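PDB 4UJ0: flower-specific gamma-thionin-like protein/acidic protein from Solanum lycopersicum, which binds the membrane phospholipid phosphatidylinositol 4,5-bisphosphate through a dimeric cationic grip and thereby mediates cell lysis, as a plant defensin. Local coordinates for residues S9-G14 / R23-K28; I27-T32 / C43-P48. All blocks are in the same frame, centred on the assembly; numbering follows the deposited sequence. Where two conformers were deposited one is given.

How the contacts relate
Both contacts belong to the cysteine-stabilised alpha-beta core of this defensin, the gamma-thionin part of a longer protein, and both draw on helix 19-28, sharing I27 and K28. Contact 1 ties the loop after strand 4-8 to the flank of the helix; contact 2 ties the turn that ends the helix to strand 43-48, the middle strand of the antiparallel sheet. Their centres lie about 8 Å apart. The disulfide between C26 of contact 1 and C45 of contact 2 joins them covalently, SG to SG 2.0 Å. A second link is polar: E29 OE2 lies 2.6 Å from S9 OG, a probable hydrogen bond. Packing of F12 CG on C43 CB at 3.4 Å adds a third.

Contact 1. Residues S9-G14 / R23-K28; sequences SQTFPG and RKYCIK
Y25 turns its ring into residues 9-14, where the loop after strand 4-8 of the cysteine-stabilised alpha-beta fold meets helix 19-28. CG of Y25 stands anti to its carbonyl carbon (chi1 -78°), which sends the ring toward the loop, one face against F12 and P13 and an edge at T11. F12 presents a ring edge to the Y25 face in an offset edge-to-face pair, centroids 5.3 Å apart and planes at 75°. F12 CA makes a CH-pi contact over that face, and P13 CD also lies over it, 3.3 Å from Y25 CZ. T11 OG1 instead approaches the edge of the tyrosine near its plane, 3.4 Å from Y25 CD2. The backbone of Y25 takes part through water 1, which donates to both Y25 O and T11 OG1. The next residue, C26, is buried and disulfide-bonded to C45, and its SG lies 4.3 Å from S9 CB. Beyond the segment, the carboxylate of E29 holds the loop through S9 OG, T11 OG1 and Q10 N. Within the loop, S9 closes an ST motif: its OG accepts from F12 N at 2.9 Å, with an N-H...O angle of 149°.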
# COMPACT_ATOMS: atom_id res chain seq x y z
N SER A 9 0.80 -4.59 -2.59
CA SER A 9 -0.17 -4.19 -3.59
C SER A 9 -0.06 -5.07 -4.82
O SER A 9 1.04 -5.35 -5.30
CB SER A 9 0.09 -2.76 -4.04
OG SER A 9 -0.75 -2.45 -5.14
N GLN A 10 -1.20 -5.49 -5.35
CA GLN A 10 -1.17 -6.29 -6.56
C GLN A 10 -1.24 -5.44 -7.82
O GLN A 10 -0.94 -5.93 -8.91
CB GLN A 10 -2.31 -7.31 -6.57
CG GLN A 10 -2.25 -8.33 -5.44
CD GLN A 10 -3.24 -9.46 -5.63
OE1 GLN A 10 -4.40 -9.35 -5.22
NE2 GLN A 10 -2.80 -10.55 -6.25
N THR A 11 -1.61 -4.16 -7.67
CA THR A 11 -1.85 -3.31 -8.83
C THR A 11 -0.90 -2.12 -8.96
O THR A 11 -0.87 -1.49 -10.01
CB THR A 11 -3.30 -2.78 -8.85
OG1 THR A 11 -3.51 -1.83 -7.80
CG2 THR A 11 -4.30 -3.94 -8.72
N PHE A 12 -0.14 -1.81 -7.91
CA PHE A 12 0.79 -0.70 -7.99
C PHE A 12 1.93 -0.99 -8.96
O PHE A 12 2.61 -2.02 -8.85
CB PHE A 12 1.38 -0.39 -6.62
CG PHE A 12 2.24 0.83 -6.62
CD1 PHE A 12 1.68 2.07 -6.42
CD2 PHE A 12 3.60 0.74 -6.88
CE1 PHE A 12 2.47 3.21 -6.44
CE2 PHE A 12 4.40 1.88 -6.87
CZ PHE A 12 3.83 3.11 -6.67
N PRO A 13 2.15 -0.11 -9.94
CA PRO A 13 3.23 -0.36 -10.90
C PRO A 13 4.59 0.20 -10.50
O PRO A 13 4.71 1.37 -10.15
CB PRO A 13 2.73 0.34 -12.17
CG PRO A 13 1.87 1.46 -11.66
CD PRO A 13 1.28 1.01 -10.34
N GLY A 14 5.62 -0.63 -10.57
CA GLY A 14 6.98 -0.13 -10.44
C GLY A 14 7.38 0.17 -9.01
O GLY A 14 6.79 -0.33 -8.04
N ARG A 23 -1.31 4.63 -1.76
CA ARG A 23 -2.58 4.67 -1.04
C ARG A 23 -3.75 4.57 -2.03
O ARG A 23 -4.73 3.84 -1.78
CB ARG A 23 -2.66 5.94 -0.21
CG ARG A 23 -3.89 6.07 0.67
CD ARG A 23 -3.91 7.41 1.38
NE ARG A 23 -2.59 7.76 1.91
CZ ARG A 23 -1.97 8.93 1.74
NH1 ARG A 23 -2.55 9.92 1.06
NH2 ARG A 23 -0.77 9.13 2.28
N LYS A 24 -3.66 5.30 -3.14
CA LYS A 24 -4.76 5.34 -4.11
C LYS A 24 -5.00 3.97 -4.71
O LYS A 24 -6.14 3.50 -4.77
CB LYS A 24 -4.45 6.34 -5.23
CG LYS A 24 -5.64 6.57 -6.16
CD LYS A 24 -5.29 7.46 -7.35
CE LYS A 24 -4.20 6.84 -8.22
NZ LYS A 24 -4.53 5.45 -8.67
N TYR A 25 -3.93 3.32 -5.15
CA TYR A 25 -4.03 1.95 -5.67
C TYR A 25 -4.60 1.01 -4.61
O TYR A 25 -5.48 0.19 -4.89
CB TYR A 25 -2.66 1.44 -6.15
CG TYR A 25 -2.22 1.97 -7.51
CD1 TYR A 25 -1.49 3.15 -7.61
CD2 TYR A 25 -2.54 1.30 -8.67
CE1 TYR A 25 -1.10 3.63 -8.82
CE2 TYR A 25 -2.13 1.76 -9.89
CZ TYR A 25 -1.41 2.94 -9.97
OH TYR A 25 -1.02 3.44 -11.17
N CYS A 26 -4.12 1.13 -3.38
CA CYS A 26 -4.54 0.21 -2.33
C CYS A 26 -6.02 0.33 -2.00
O CYS A 26 -6.72 -0.67 -1.79
CB CYS A 26 -3.68 0.39 -1.08
SG CYS A 26 -2.04 -0.17 -1.33
N ILE A 27 -6.54 1.56 -1.99
CA ILE A 27 -7.95 1.74 -1.71
C ILE A 27 -8.80 1.11 -2.80
O ILE A 27 -9.88 0.54 -2.51
CB ILE A 27 -8.26 3.23 -1.51
CG1 ILE A 27 -7.66 3.66 -0.17
CG2 ILE A 27 -9.78 3.50 -1.52
CD1 ILE A 27 -7.58 5.17 0.02
N LYS A 28 -8.32 1.15 -4.05
CA LYS A 28 -9.04 0.54 -5.15
C LYS A 28 -9.02 -0.99 -5.00
O LYS A 28 -9.92 -1.68 -5.49
CB LYS A 28 -8.45 0.96 -6.50
CG LYS A 28 -8.64 2.43 -6.82
CD LYS A 28 -8.21 2.75 -8.26
CE LYS A 28 -8.55 4.19 -8.63
NZ LYS A 28 -8.14 4.51 -10.03
O HOH W 1 -5.74 -0.52 -7.72

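Contact 2. Residues I27-T32 / C43-P48; sequences IKEKFT and CLCTKP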
# COMPACT_ATOMS: atom_id res chain seq x y z
N ILE A 27 -6.54 1.56 -1.99
CA ILE A 27 -7.95 1.74 -1.71
C ILE A 27 -8.80 1.11 -2.80
O ILE A 27 -9.88 0.54 -2.51
CB ILE A 27 -8.26 3.23 -1.51
CG1 ILE A 27 -7.66 3.66 -0.17
CG2 ILE A 27 -9.78 3.50 -1.52
CD1 ILE A 27 -7.58 5.17 0.02
N LYS A 28 -8.32 1.15 -4.05
CA LYS A 28 -9.04 0.54 -5.15
C LYS A 28 -9.02 -0.99 -5.00
O LYS A 28 -9.92 -1.68 -5.49
CB LYS A 28 -8.45 0.96 -6.50
CG LYS A 28 -8.64 2.43 -6.82
CD LYS A 28 -8.21 2.75 -8.26
CE LYS A 28 -8.55 4.19 -8.63
NZ LYS A 28 -8.14 4.51 -10.03
N GLU A 29 -8.00 -1.49 -4.33
CA GLU A 29 -7.87 -2.92 -3.99
C GLU A 29 -8.67 -3.30 -2.73
O GLU A 29 -8.53 -4.41 -2.23
CB GLU A 29 -6.39 -3.29 -3.80
CG GLU A 29 -5.58 -3.33 -5.10
CD GLU A 29 -4.11 -3.66 -4.89
OE1 GLU A 29 -3.78 -4.73 -4.31
OE2 GLU A 29 -3.27 -2.85 -5.34
N LYS A 30 -9.49 -2.39 -2.23
CA LYS A 30 -10.36 -2.64 -1.07
C LYS A 30 -9.61 -2.69 0.27
O LYS A 30 -10.08 -3.29 1.24
CB LYS A 30 -11.19 -3.93 -1.25
CG LYS A 30 -12.01 -3.99 -2.53
CD LYS A 30 -12.92 -2.78 -2.66
CE LYS A 30 -14.01 -3.01 -3.70
NZ LYS A 30 -15.09 -3.92 -3.19
N PHE A 31 -8.46 -2.03 0.32
CA PHE A 31 -7.78 -1.73 1.57
C PHE A 31 -8.20 -0.34 1.98
O PHE A 31 -8.91 0.35 1.24
CB PHE A 31 -6.26 -1.85 1.39
CG PHE A 31 -5.80 -3.28 1.20
CD1 PHE A 31 -5.90 -3.87 -0.04
CD2 PHE A 31 -5.26 -4.00 2.24
CE1 PHE A 31 -5.48 -5.19 -0.24
CE2 PHE A 31 -4.82 -5.32 2.05
CZ PHE A 31 -4.94 -5.91 0.81
N THR A 32 -7.78 0.09 3.17
CA THR A 32 -8.19 1.38 3.68
C THR A 32 -7.08 2.40 3.63
O THR A 32 -7.26 3.55 4.00
CB THR A 32 -8.72 1.31 5.14
OG1 THR A 32 -7.66 0.97 6.03
CG2 THR A 32 -9.86 0.29 5.23
N CYS A 43 4.86 -0.94 -2.70
CA CYS A 43 3.60 -0.41 -2.17
C CYS A 43 2.95 -1.46 -1.27
O CYS A 43 2.66 -2.58 -1.72
CB CYS A 43 2.67 -0.01 -3.31
SG CYS A 43 1.02 0.45 -2.84
N LEU A 44 2.75 -1.10 -0.00
CA LEU A 44 2.16 -1.99 1.00
C LEU A 44 0.78 -1.49 1.37
O LEU A 44 0.64 -0.38 1.86
CB LEU A 44 3.03 -2.04 2.26
CG LEU A 44 4.46 -2.52 2.01
CD1 LEU A 44 5.26 -2.59 3.32
CD2 LEU A 44 4.43 -3.87 1.32
N CYS A 45 -0.23 -2.30 1.10
CA CYS A 45 -1.60 -1.92 1.40
C CYS A 45 -1.94 -2.31 2.82
O CYS A 45 -1.49 -3.35 3.30
CB CYS A 45 -2.56 -2.61 0.44
SG CYS A 45 -2.30 -2.21 -1.31
N THR A 46 -2.77 -1.49 3.47
CA THR A 46 -3.13 -1.69 4.86
C THR A 46 -4.64 -1.62 5.08
O THR A 46 -5.36 -0.84 4.44
CB THR A 46 -2.42 -0.63 5.74
OG1 THR A 46 -2.69 0.69 5.24
CG2 THR A 46 -0.91 -0.88 5.74
N LYS A 47 -5.12 -2.44 6.02
CA LYS A 47 -6.51 -2.37 6.46
C LYS A 47 -6.57 -2.95 7.86
O LYS A 47 -5.70 -3.70 8.29
CB LYS A 47 -7.43 -3.16 5.52
CG LYS A 47 -7.09 -4.66 5.44
CD LYS A 47 -8.24 -5.50 4.93
CE LYS A 47 -8.57 -5.22 3.49
NZ LYS A 47 -9.54 -6.24 2.95
N PRO A 48 -7.62 -2.59 8.60
CA PRO A 48 -7.83 -3.19 9.91
C PRO A 48 -7.90 -4.71 9.80
O PRO A 48 -8.53 -5.25 8.90
CB PRO A 48 -9.19 -2.61 10.34
CG PRO A 48 -9.29 -1.32 9.56
CD PRO A 48 -8.68 -1.63 8.25
O HOH W 2 -8.66 -6.25 0.25
O HOH W 3 -4.93 1.65 6.48
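The F31 ring is clasped between C45 and K47, with C45 CB over one face and the lysine chain over the other. On the cysteine side the contact is CH-pi, C45 CB standing 3.5 Å from the F31 centroid and 15° off the ring normal; C45 SG adds a sulfur-aromatic contact over the same face. Across the ring, K47 CE makes a second CH-pi contact, and K47 NZ, 4.9 Å from the F31 centroid and 10° off its normal, a cation-pi interaction. The bend of the lysine at chi3 (67°) folds its end back over the phenyl ring. The direct hydrogen bond between the segments is T32 N to T46 O, 2.9 Å long and in the carbonyl plane. Water 2 donates to E29 O and accepts from K47 NZ at 2.8 Å, and water 3 joins T32 OG1 to T46 OG1. The turn itself is a Schellman motif, with K30 N bonded to I27 O, F31 N to C26 O, and K30 at positive phi. The F31 ring is thus covered on both faces, by C45 CB and the K47 chain, while the K47 ammonium reaches E29 O through water 2, as suits a protonated lysine.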